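Local coordinates for protein cytokinin riboside 5'-monophosphate phosphoribohydrolase (Corynebacterium glutamicum, PDB 5WQ3) that belongs to the LOG-type proteins of the SLOG clan, with a Rossmann-like fold in which helices flank a central parallel beta sheet, at residues Arg52-Ser55 and Glu56-Gly60; Glu94-Ala98 and Ala99-Val103; Pro115-Gly118 and Ala119-Asn123; Gly171-Gly174 and Thr175-Glu178; Glu202-Ala205 and Gly206-Asp209. All coordinates share one frame; numbering follows the deposited sequence. Where two conformers were deposited one is given.

Following the chain, all five contacts are local and come in series, so none nests in or crosses another. Contact 1 joins successive turns of the N-terminal helix 46-64. Contact 2 turns helix 84-98 into strand 102-105, and contact 3 lies on helix 113-121, which follows that strand. These two touch, V97 CG2 lying 3.6 Å from A119 CB. Contact 4 opens helix 173-188 after strand 166-168, and contact 5 spans a kink in helix 201-216. The last two also meet, with L176 CD2 3.6 Å from W204 CZ3. Contact 1 stands apart, its centre about 37 Å from that of contact 5.

Contact 1 (Arg52-Ser55 and Glu56-Gly60); sequences RIQS and EFVAG
The middle of helix 46-64, a long N-terminal helix outside the parallel sheet, is joined here turn to turn, with I53 resting against F57 and Q54 against V58. I53 and F57 point the same way and lie side by side. The methyl CG2 of I53 meets the ring edge in the ring plane, 3.7 Å from F57 CE2. That branch gets there because it is anti to the backbone N of I53, whereas CG1 lies beside that N. F57 CG lies beside its own backbone N (chi1 -75°), which turns CD2 back toward the turn before, 3.4 Å from I53 O. On the next flank of the helix, Q54 CG and V58 CG2 are 4.1 Å apart, a looser apolar touch on the exposed side. Along the backbone, E56 N bonds R52 O at 3.0 Å and only weakly I53 O, which receives F57 N at 3.2 Å. The bond from V58 N to Q54 O is shorter, 2.9 Å, and nearly straight at 172°. E56 reaches beyond its own helix: its bent chain brings OE2 to the backbone N of R150 and OE1 to that of Y151, just ahead of helix 152-162. The guanidinium of R52 stays clear of it, NH1 being 5.1 Å from E56 OE2. I53 and F57 also pack on that helix, at F153 and at A154 and T157 respectively. The chemistry is thus divided: backbone bonds and two apolar touches hold the turns together, while both E56 carboxylate oxygens are spent on two peptide N-H groups and tie the helix to the fold.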
loop_
_atom_site.group_PDB
_atom_site.type_symbol
_atom_site.label_atom_id
_atom_site.label_comp_id
_atom_site.label_asym_id
_atom_site.label_seq_id
_atom_site.Cartn_x
_atom_site.Cartn_y
_atom_site.Cartn_z
ATOM N N ARG C 52 47.051 31.051 15.753
ATOM C CA ARG C 52 47.073 29.601 15.872
ATOM C C ARG C 52 48.475 29.070 15.654
ATOM O O ARG C 52 48.956 28.210 16.406
ATOM C CB ARG C 52 46.184 28.943 14.862
ATOM C CG ARG C 52 44.746 28.997 15.174
ATOM C CD ARG C 52 44.015 27.971 14.338
ATOM N NE ARG C 52 44.292 26.591 14.711
ATOM C CZ ARG C 52 43.580 25.548 14.230
ATOM N NH1 ARG C 52 43.827 24.304 14.616
ATOM N NH2 ARG C 52 42.569 25.759 13.380
ATOM N N ILE C 53 49.117 29.568 14.617
ATOM C CA ILE C 53 50.557 29.240 14.375
ATOM C C ILE C 53 51.432 29.517 15.598
ATOM O O ILE C 53 52.126 28.645 16.087
ATOM C CB ILE C 53 51.067 29.935 13.104
ATOM C CG1 ILE C 53 50.406 29.321 11.854
ATOM C CG2 ILE C 53 52.570 29.742 12.883
ATOM C CD1 ILE C 53 50.569 30.218 10.651
ATOM N N GLN C 54 51.306 30.707 16.178
ATOM C CA GLN C 54 52.071 31.081 17.329
ATOM C C GLN C 54 51.797 30.128 18.448
ATOM O O GLN C 54 52.666 29.719 19.183
ATOM C CB GLN C 54 51.728 32.542 17.789
ATOM C CG GLN C 54 52.611 32.928 18.956
ATOM C CD GLN C 54 52.449 34.362 19.498
ATOM O OE1 GLN C 54 51.823 34.578 20.519
ATOM N NE2 GLN C 54 53.072 35.321 18.836
ATOM N N SER C 55 50.578 29.734 18.567
ATOM C CA SER C 55 50.116 28.847 19.644
ATOM C C SER C 55 50.784 27.492 19.577
ATOM O O SER C 55 51.139 26.912 20.598
ATOM C CB SER C 55 48.571 28.694 19.538
ATOM O OG SER C 55 48.012 28.027 20.644
ATOM N N GLU C 56 50.938 26.985 18.373
ATOM C CA GLU C 56 51.533 25.701 18.210
ATOM C C GLU C 56 53.036 25.703 18.494
ATOM O O GLU C 56 53.516 24.740 19.122
ATOM C CB GLU C 56 51.290 25.207 16.793
ATOM C CG GLU C 56 49.882 24.732 16.649
ATOM C CD GLU C 56 49.727 23.594 15.624
ATOM O OE1 GLU C 56 50.611 23.347 14.737
ATOM O OE2 GLU C 56 48.646 23.011 15.703
ATOM N N PHE C 57 53.757 26.790 18.091
ATOM C CA PHE C 57 55.145 26.919 18.438
ATOM C C PHE C 57 55.289 27.034 19.915
ATOM O O PHE C 57 56.128 26.393 20.506
ATOM C CB PHE C 57 55.865 28.064 17.696
ATOM C CG PHE C 57 56.165 27.749 16.252
ATOM C CD1 PHE C 57 57.271 26.937 15.923
ATOM C CD2 PHE C 57 55.368 28.207 15.235
ATOM C CE1 PHE C 57 57.566 26.651 14.610
ATOM C CE2 PHE C 57 55.657 27.883 13.890
ATOM C CZ PHE C 57 56.747 27.086 13.585
ATOM N N VAL C 58 54.503 27.904 20.537
ATOM C CA VAL C 58 54.601 28.047 21.975
ATOM C C VAL C 58 54.394 26.747 22.732
ATOM O O VAL C 58 55.229 26.358 23.519
ATOM C CB VAL C 58 53.646 29.164 22.484
ATOM C CG1 VAL C 58 53.605 29.164 23.994
ATOM C CG2 VAL C 58 54.039 30.484 21.932
ATOM N N ALA C 59 53.319 26.014 22.458
ATOM C CA ALA C 59 53.003 24.738 23.104
ATOM C C ALA C 59 54.048 23.655 22.854
ATOM O O ALA C 59 54.355 22.830 23.760
ATOM C CB ALA C 59 51.639 24.214 22.608
ATOM N N GLY C 60 54.602 23.674 21.654
ATOM C CA GLY C 60 55.628 22.693 21.309
ATOM C C GLY C 60 56.939 23.023 22.049
ATOM O O GLY C 60 57.533 22.132 22.695
#

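Contact 2 (Glu94-Ala98 and Ala99-Val103); sequences EKLVA and ADYAV
L96 and V97 at the end of helix 84-98 meet Y101 and V103, which lead into and form strand 102-105. Hydrogen bonds of the backbone come first. Y101 N binds L96 O at 3.0 Å and D100 N binds V97 O at 2.9 Å, the pair that defines a Schellman motif with D100, of positive phi, as its C-prime residue. The second of these comes in above the carbonyl plane, 68° out of it. A99 N points back to K95 O and, weakly, to L96 O. Apolar contact follows: V103 CG2 sits 3.7 Å from L96 CB, the two side chains crossing at about a right angle, and V97 CG2 is a looser neighbour of the same methyl. L96 packs on V71 and V73 of the sheet, and V97 on A119 of helix 113-121. The Y101 ring turns its edge toward L96 O, while its hydroxyl bonds H246 and its ring takes a cation-pi contact from K69. On the solvent side a water donates to D100 OD2 at 2.8 Å. Where the helix stops, the L96 carbonyl thus accepts two N-H groups and that of V97 one, while A98 O has only a weak bond from the same water.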
loop_
_atom_site.group_PDB
_atom_site.type_symbol
_atom_site.label_atom_id
_atom_site.label_comp_id
_atom_site.label_asym_id
_atom_site.label_seq_id
_atom_site.Cartn_x
_atom_site.Cartn_y
_atom_site.Cartn_z
ATOM N N GLU C 94 63.869 -0.219 21.003
ATOM C CA GLU C 94 64.453 -0.872 22.190
ATOM C C GLU C 94 65.952 -0.524 22.360
ATOM O O GLU C 94 66.387 -0.152 23.449
ATOM C CB GLU C 94 64.266 -2.384 22.101
ATOM C CG GLU C 94 64.592 -3.125 23.396
ATOM C CD GLU C 94 66.045 -3.587 23.486
ATOM O OE1 GLU C 94 66.771 -3.137 24.426
ATOM O OE2 GLU C 94 66.447 -4.410 22.613
ATOM N N LYS C 95 66.737 -0.628 21.290
ATOM C CA LYS C 95 68.189 -0.384 21.342
ATOM C C LYS C 95 68.519 1.080 21.532
ATOM O O LYS C 95 69.509 1.417 22.150
ATOM C CB LYS C 95 68.806 -0.843 20.021
ATOM C CG LYS C 95 68.754 -2.376 19.837
ATOM C CD LYS C 95 69.175 -2.794 18.452
ATOM C CE LYS C 95 69.038 -4.304 18.181
ATOM N NZ LYS C 95 69.847 -5.073 19.138
ATOM N N LEU C 96 67.713 1.968 20.946
ATOM C CA LEU C 96 67.915 3.390 21.193
ATOM C C LEU C 96 67.736 3.710 22.674
ATOM O O LEU C 96 68.458 4.500 23.219
ATOM C CB LEU C 96 66.973 4.271 20.330
ATOM C CG LEU C 96 67.377 4.291 18.871
ATOM C CD1 LEU C 96 66.278 4.886 18.001
ATOM C CD2 LEU C 96 68.678 5.077 18.752
ATOM N N VAL C 97 66.774 3.073 23.321
ATOM C CA VAL C 97 66.493 3.389 24.734
ATOM C C VAL C 97 67.592 2.808 25.624
ATOM O O VAL C 97 67.931 3.404 26.593
ATOM C CB VAL C 97 65.171 2.802 25.180
ATOM C CG1 VAL C 97 65.083 2.693 26.729
ATOM C CG2 VAL C 97 64.061 3.668 24.640
ATOM N N ALA C 98 68.173 1.679 25.217
ATOM C CA ALA C 98 69.333 1.064 25.913
ATOM C C ALA C 98 70.553 1.949 25.739
ATOM O O ALA C 98 71.478 1.874 26.526
ATOM C CB ALA C 98 69.585 -0.336 25.362
ATOM N N ALA C 99 70.598 2.779 24.697
ATOM C CA ALA C 99 71.656 3.751 24.582
ATOM C C ALA C 99 71.304 5.072 25.215
ATOM O O ALA C 99 72.001 6.019 24.966
ATOM C CB ALA C 99 72.109 3.974 23.144
ATOM N N ASP C 100 70.288 5.092 26.063
ATOM C CA ASP C 100 69.816 6.267 26.771
ATOM C C ASP C 100 69.254 7.390 25.884
ATOM O O ASP C 100 69.325 8.557 26.263
ATOM C CB ASP C 100 70.888 6.794 27.719
ATOM C CG ASP C 100 71.447 5.675 28.621
ATOM O OD1 ASP C 100 70.617 4.885 29.148
ATOM O OD2 ASP C 100 72.699 5.541 28.707
ATOM N N TYR C 101 68.664 7.039 24.752
ATOM C CA TYR C 101 67.951 8.062 23.899
ATOM C C TYR C 101 66.447 7.988 24.084
ATOM O O TYR C 101 65.885 6.941 24.202
ATOM C CB TYR C 101 68.301 7.894 22.403
ATOM C CG TYR C 101 69.718 8.317 22.095
ATOM C CD1 TYR C 101 70.020 9.640 21.867
ATOM C CD2 TYR C 101 70.744 7.377 22.011
ATOM C CE1 TYR C 101 71.291 10.045 21.555
ATOM C CE2 TYR C 101 72.015 7.746 21.737
ATOM C CZ TYR C 101 72.304 9.074 21.534
ATOM O OH TYR C 101 73.570 9.441 21.223
ATOM N N ALA C 102 65.802 9.120 24.154
ATOM C CA ALA C 102 64.355 9.197 23.838
ATOM C C ALA C 102 64.138 8.923 22.360
ATOM O O ALA C 102 65.009 9.193 21.562
ATOM C CB ALA C 102 63.796 10.583 24.195
ATOM N N VAL C 103 62.985 8.346 22.010
ATOM C CA VAL C 103 62.657 8.004 20.657
ATOM C C VAL C 103 61.427 8.817 20.305
ATOM O O VAL C 103 60.400 8.709 21.006
ATOM C CB VAL C 103 62.358 6.523 20.557
ATOM C CG1 VAL C 103 61.738 6.154 19.223
ATOM C CG2 VAL C 103 63.643 5.737 20.835
HETATM O O HOH W 1 74.188 3.360 27.711
#

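Contact 3 (Pro115-Gly118 and Ala119-Asn123); sequences PNKG and ASEAN
K117 and E121 lie one turn apart near the end of helix 113-121, and the lysine touches the carboxylate with its CE, not its amine. The extended lysine, with CG anti to the backbone N (chi1 179°), crosses the glutamate so that K117 CE is 3.7 Å from E121 OE1. Its amine runs past the carboxylate, and K117 NZ stays 4.9 Å from E121 OE2, too far for a salt bridge. Beneath them E121 N bonds K117 O at 2.9 Å. On the neighbouring flanks S120 N reaches N116 O at 2.8 Å and A119 N reaches P115 O at 3.0 Å, whereas A122 N makes only a weak bond to G118 O. The helix ends in a Schellman motif with N123, of positive phi, as C-prime residue: N123 N bonds S120 O, and the N-H of the residue after it bonds A119 O. In the next shell the N116 amide is held by T105, N140, S126 and V127 O, and the S120 hydroxyl by D144. K117 touches Y86 and V90 of helix 84-98, and A119 and A122 pack on its V97. With P115 and A119 also set against V103, the helix packs beside helix 84-98 and against strand 102-105, and N116 reaches over to strand 126-131.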
loop_
_atom_site.group_PDB
_atom_site.type_symbol
_atom_site.label_atom_id
_atom_site.label_comp_id
_atom_site.label_asym_id
_atom_site.label_seq_id
_atom_site.Cartn_x
_atom_site.Cartn_y
_atom_site.Cartn_z
ATOM N N PRO C 115 58.769 1.952 16.451
ATOM C CA PRO C 115 59.848 2.301 17.368
ATOM C C PRO C 115 59.257 2.862 18.621
ATOM O O PRO C 115 59.934 2.820 19.641
ATOM C CB PRO C 115 60.689 3.367 16.579
ATOM C CG PRO C 115 59.930 3.635 15.335
ATOM C CD PRO C 115 58.910 2.571 15.119
ATOM N N ASN C 116 58.007 3.343 18.591
ATOM C CA ASN C 116 57.396 3.884 19.853
ATOM C C ASN C 116 57.140 2.657 20.785
ATOM O O ASN C 116 57.400 2.667 21.984
ATOM C CB ASN C 116 56.065 4.607 19.622
ATOM C CG ASN C 116 56.198 6.003 19.065
ATOM O OD1 ASN C 116 55.578 6.323 18.052
ATOM N ND2 ASN C 116 56.944 6.860 19.735
ATOM N N LYS C 117 56.625 1.601 20.202
ATOM C CA LYS C 117 56.418 0.350 20.910
ATOM C C LYS C 117 57.724 -0.129 21.543
ATOM O O LYS C 117 57.779 -0.331 22.741
ATOM C CB LYS C 117 55.887 -0.712 19.949
ATOM C CG LYS C 117 55.669 -2.043 20.625
ATOM C CD LYS C 117 54.997 -3.047 19.706
ATOM C CE LYS C 117 54.484 -4.241 20.511
ATOM N NZ LYS C 117 53.812 -5.165 19.565
ATOM N N GLY C 118 58.753 -0.341 20.717
ATOM C CA GLY C 118 60.088 -0.676 21.228
ATOM C C GLY C 118 60.523 0.123 22.425
ATOM O O GLY C 118 60.876 -0.444 23.462
ATOM N N ALA C 119 60.511 1.448 22.286
ATOM C CA ALA C 119 60.949 2.341 23.342
ATOM C C ALA C 119 60.100 2.298 24.602
ATOM O O ALA C 119 60.625 2.338 25.723
ATOM C CB ALA C 119 60.956 3.743 22.842
ATOM N N SER C 120 58.789 2.297 24.417
ATOM C CA SER C 120 57.868 2.344 25.551
ATOM C C SER C 120 58.011 1.051 26.359
ATOM O O SER C 120 58.145 1.065 27.570
ATOM C CB SER C 120 56.424 2.504 25.078
ATOM O OG SER C 120 55.642 2.998 26.166
ATOM N N GLU C 121 58.009 -0.057 25.653
ATOM C CA GLU C 121 58.061 -1.344 26.309
ATOM C C GLU C 121 59.425 -1.627 26.930
ATOM O O GLU C 121 59.502 -2.514 27.751
ATOM C CB GLU C 121 57.598 -2.461 25.372
ATOM C CG GLU C 121 56.085 -2.381 25.108
ATOM C CD GLU C 121 55.539 -3.557 24.304
ATOM O OE1 GLU C 121 56.360 -4.294 23.692
ATOM O OE2 GLU C 121 54.275 -3.714 24.251
ATOM N N ALA C 122 60.477 -0.867 26.579
ATOM C CA ALA C 122 61.754 -0.907 27.334
ATOM C C ALA C 122 61.823 0.128 28.389
ATOM O O ALA C 122 62.898 0.460 28.843
ATOM C CB ALA C 122 62.939 -0.722 26.420
ATOM N N ASN C 123 60.704 0.684 28.818
ATOM C CA ASN C 123 60.769 1.727 29.861
ATOM C C ASN C 123 61.560 2.930 29.513
ATOM O O ASN C 123 62.102 3.560 30.426
ATOM C CB ASN C 123 61.402 1.195 31.159
ATOM C CG ASN C 123 60.746 -0.058 31.644
ATOM O OD1 ASN C 123 61.358 -1.163 31.698
ATOM N ND2 ASN C 123 59.480 0.080 31.969
#

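Contact 4 (Gly171-Gly174 and Thr175-Glu178); sequences GGFG and TLDE
T175 and L176, in the first turn of helix 173-188, pack back on the glycine-rich run G171-G174, where the loop enters the helix; the run GGFGTLDE belongs to the PGGxGTxxE signature of LOG proteins. T175 turns OG1 toward G171: the oxygen lies beside its own backbone N (chi1 -60°), and this brings OG1 to 3.8 Å from G171 CA. G174, which shares much of its surface with the following turn, offers its carbonyl: G174 O takes E178 N at 3.3 Å and a water at 2.8 Å. The same water donates to D177 OD2 at 3.2 Å, tying the aspartate to the turn before, although D177 has a stronger partner in its salt bridge with K156. L176 leans over the N-cap residue G172, its CG 3.3 Å from G172 O, and L176 N bonds that oxygen in the carbonyl plane at 3.0 Å. Its CD1 also approaches the edge of the F173 ring, 4.3 Å from F173 CD1. Outside the turn, T175 and E178 face F74 of the sheet, and L176 touches W204 and L207 of helix 201-216. The carbonyls of G172, F173 and G174 thus accept the N-H groups of L176, D177 and E178 in turn and start the helix, while on the polar flank D177 bonds a water and pairs with K156.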
loop_
_atom_site.group_PDB
_atom_site.type_symbol
_atom_site.label_atom_id
_atom_site.label_comp_id
_atom_site.label_asym_id
_atom_site.label_seq_id
_atom_site.Cartn_x
_atom_site.Cartn_y
_atom_site.Cartn_z
ATOM N N GLY C 171 60.234 4.108 3.817
ATOM C CA GLY C 171 59.013 4.849 3.734
ATOM C C GLY C 171 58.792 5.571 2.439
ATOM O O GLY C 171 59.629 5.535 1.559
ATOM N N GLY C 172 57.669 6.307 2.383
ATOM C CA GLY C 172 57.261 7.013 1.204
ATOM C C GLY C 172 57.617 8.477 1.275
ATOM O O GLY C 172 58.702 8.841 1.704
ATOM N N PHE C 173 56.700 9.324 0.819
ATOM C CA PHE C 173 57.045 10.671 0.485
ATOM C C PHE C 173 57.221 11.519 1.771
ATOM O O PHE C 173 58.030 12.450 1.783
ATOM C CB PHE C 173 55.961 11.292 -0.396
ATOM C CG PHE C 173 55.901 10.779 -1.786
ATOM C CD1 PHE C 173 57.028 10.317 -2.475
ATOM C CD2 PHE C 173 54.740 10.853 -2.449
ATOM C CE1 PHE C 173 56.922 9.904 -3.799
ATOM C CE2 PHE C 173 54.634 10.489 -3.747
ATOM C CZ PHE C 173 55.720 9.992 -4.428
ATOM N N GLY C 174 56.536 11.143 2.827
ATOM C CA GLY C 174 56.611 11.870 4.127
ATOM C C GLY C 174 57.981 11.623 4.735
ATOM O O GLY C 174 58.684 12.551 5.210
ATOM N N THR C 175 58.440 10.400 4.591
ATOM C CA THR C 175 59.766 10.045 5.014
ATOM C C THR C 175 60.862 10.738 4.190
ATOM O O THR C 175 61.792 11.259 4.732
ATOM C CB THR C 175 59.952 8.514 5.030
ATOM O OG1 THR C 175 59.031 7.915 5.927
ATOM C CG2 THR C 175 61.297 8.166 5.462
ATOM N N LEU C 176 60.722 10.717 2.873
ATOM C CA LEU C 176 61.702 11.307 2.000
ATOM C C LEU C 176 61.737 12.812 2.232
ATOM O O LEU C 176 62.781 13.447 2.172
ATOM C CB LEU C 176 61.390 11.029 0.546
ATOM C CG LEU C 176 61.573 9.522 0.275
ATOM C CD1 LEU C 176 60.937 9.172 -1.059
ATOM C CD2 LEU C 176 63.028 9.164 0.304
ATOM N N ASP C 177 60.588 13.391 2.485
ATOM C CA ASP C 177 60.524 14.842 2.817
ATOM C C ASP C 177 61.455 15.210 4.003
ATOM O O ASP C 177 62.272 16.156 3.931
ATOM C CB ASP C 177 59.037 15.205 3.098
ATOM C CG ASP C 177 58.832 16.739 3.455
ATOM O OD1 ASP C 177 59.708 17.589 3.189
ATOM O OD2 ASP C 177 57.780 17.025 4.034
ATOM N N GLU C 178 61.336 14.490 5.120
ATOM C CA GLU C 178 62.213 14.737 6.345
ATOM C C GLU C 178 63.629 14.418 6.060
ATOM O O GLU C 178 64.527 15.123 6.472
ATOM C CB GLU C 178 61.781 13.840 7.496
ATOM C CG GLU C 178 60.475 14.268 8.062
ATOM C CD GLU C 178 60.623 15.509 8.932
ATOM O OE1 GLU C 178 61.745 16.044 9.141
ATOM O OE2 GLU C 178 59.599 15.918 9.449
HETATM O O HOH W 2 57.083 14.668 6.032
#

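Contact 5 (Glu202-Ala205 and Gly206-Asp209); sequences EFWA and GLVD
W204 and L207 lie on the face of the kinked helix 201-216 that packs on helix 173-188 in the Rossmann-like fold. Their side chains form the tight part. The two run the same way, and L207 CD2 meets the indole at its edge, in plane, 3.8 Å from W204 CZ3. CG of L207 is anti to the backbone N (chi1 -179°), which sends the branch toward the indole. W204 also touches L179 and L207 touches F180 of helix 173-188, and W204 and V208 reach L198 of strand 196-199; W204 NE1 adds a weak bond to I199 O. The backbone is regular again by V208, whose N bonds W204 O at 3.1 Å and 175°, and D209 N follows to A205 O at 2.8 Å. Against these packed side chains stands a weakened backbone turn at the exposed G206. L207 N makes only a weak bond to W204 O, and G206 N has none to the turn before it, which is where the helix kinks. Solvent takes the place of the missing turn bond: a water accepts from G206 N at 2.9 Å and donates to E202 O, also at 2.9 Å.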
loop_
_atom_site.group_PDB
_atom_site.type_symbol
_atom_site.label_atom_id
_atom_site.label_comp_id
_atom_site.label_asym_id
_atom_site.label_seq_id
_atom_site.Cartn_x
_atom_site.Cartn_y
_atom_site.Cartn_z
ATOM N N GLU C 202 68.730 -2.744 0.790
ATOM C CA GLU C 202 68.126 -3.056 -0.479
ATOM C C GLU C 202 67.078 -2.021 -0.823
ATOM O O GLU C 202 66.983 -1.609 -1.932
ATOM C CB GLU C 202 67.505 -4.434 -0.446
ATOM C CG GLU C 202 68.413 -5.509 -0.979
ATOM C CD GLU C 202 67.875 -6.904 -0.756
ATOM O OE1 GLU C 202 66.719 -7.170 -1.100
ATOM O OE2 GLU C 202 68.619 -7.740 -0.235
ATOM N N PHE C 203 66.315 -1.605 0.161
ATOM C CA PHE C 203 65.303 -0.598 -0.070
ATOM C C PHE C 203 65.902 0.704 -0.566
ATOM O O PHE C 203 65.492 1.235 -1.529
ATOM C CB PHE C 203 64.435 -0.388 1.154
ATOM C CG PHE C 203 63.429 0.698 0.986
ATOM C CD1 PHE C 203 62.204 0.434 0.469
ATOM C CD2 PHE C 203 63.727 1.985 1.337
ATOM C CE1 PHE C 203 61.297 1.428 0.305
ATOM C CE2 PHE C 203 62.805 2.979 1.177
ATOM C CZ PHE C 203 61.607 2.699 0.648
ATOM N N TRP C 204 66.937 1.165 0.087
ATOM C CA TRP C 204 67.498 2.480 -0.160
ATOM C C TRP C 204 68.504 2.544 -1.273
ATOM O O TRP C 204 68.867 3.640 -1.723
ATOM C CB TRP C 204 68.103 2.994 1.138
ATOM C CG TRP C 204 67.085 3.300 2.223
ATOM C CD1 TRP C 204 66.888 2.616 3.374
ATOM C CD2 TRP C 204 66.230 4.468 2.289
ATOM N NE1 TRP C 204 65.901 3.281 4.175
ATOM C CE2 TRP C 204 65.500 4.407 3.509
ATOM C CE3 TRP C 204 66.007 5.557 1.424
ATOM C CZ2 TRP C 204 64.519 5.366 3.856
ATOM C CZ3 TRP C 204 65.041 6.521 1.789
ATOM C CH2 TRP C 204 64.319 6.415 2.984
ATOM N N ALA C 205 68.978 1.387 -1.760
ATOM C CA ALA C 205 70.179 1.409 -2.629
ATOM C C ALA C 205 69.990 2.306 -3.855
ATOM O O ALA C 205 70.850 3.084 -4.220
ATOM C CB ALA C 205 70.643 -0.042 -3.076
ATOM N N GLY C 206 68.856 2.194 -4.508
ATOM C CA GLY C 206 68.664 2.933 -5.741
ATOM C C GLY C 206 68.580 4.429 -5.540
ATOM O O GLY C 206 69.015 5.213 -6.396
ATOM N N LEU C 207 68.074 4.860 -4.381
ATOM C CA LEU C 207 68.121 6.295 -4.135
ATOM C C LEU C 207 69.557 6.757 -3.922
ATOM O O LEU C 207 70.015 7.752 -4.443
ATOM C CB LEU C 207 67.243 6.586 -2.872
ATOM C CG LEU C 207 67.217 8.091 -2.540
ATOM C CD1 LEU C 207 66.604 8.919 -3.650
ATOM C CD2 LEU C 207 66.560 8.371 -1.171
ATOM N N VAL C 208 70.273 6.045 -3.066
ATOM C CA VAL C 208 71.659 6.441 -2.756
ATOM C C VAL C 208 72.553 6.373 -4.026
ATOM O O VAL C 208 73.384 7.237 -4.230
ATOM C CB VAL C 208 72.205 5.608 -1.557
ATOM C CG1 VAL C 208 73.642 6.015 -1.258
ATOM C CG2 VAL C 208 71.338 5.843 -0.339
ATOM N N ASP C 209 72.356 5.364 -4.878
ATOM C CA ASP C 209 73.130 5.286 -6.160
ATOM C C ASP C 209 72.857 6.504 -7.071
ATOM O O ASP C 209 73.767 7.102 -7.669
ATOM C CB ASP C 209 72.819 3.990 -6.910
ATOM C CG ASP C 209 73.090 2.724 -6.078
ATOM O OD1 ASP C 209 73.918 2.751 -5.149
ATOM O OD2 ASP C 209 72.473 1.674 -6.346
HETATM O O HOH W 3 66.664 0.309 -4.052
#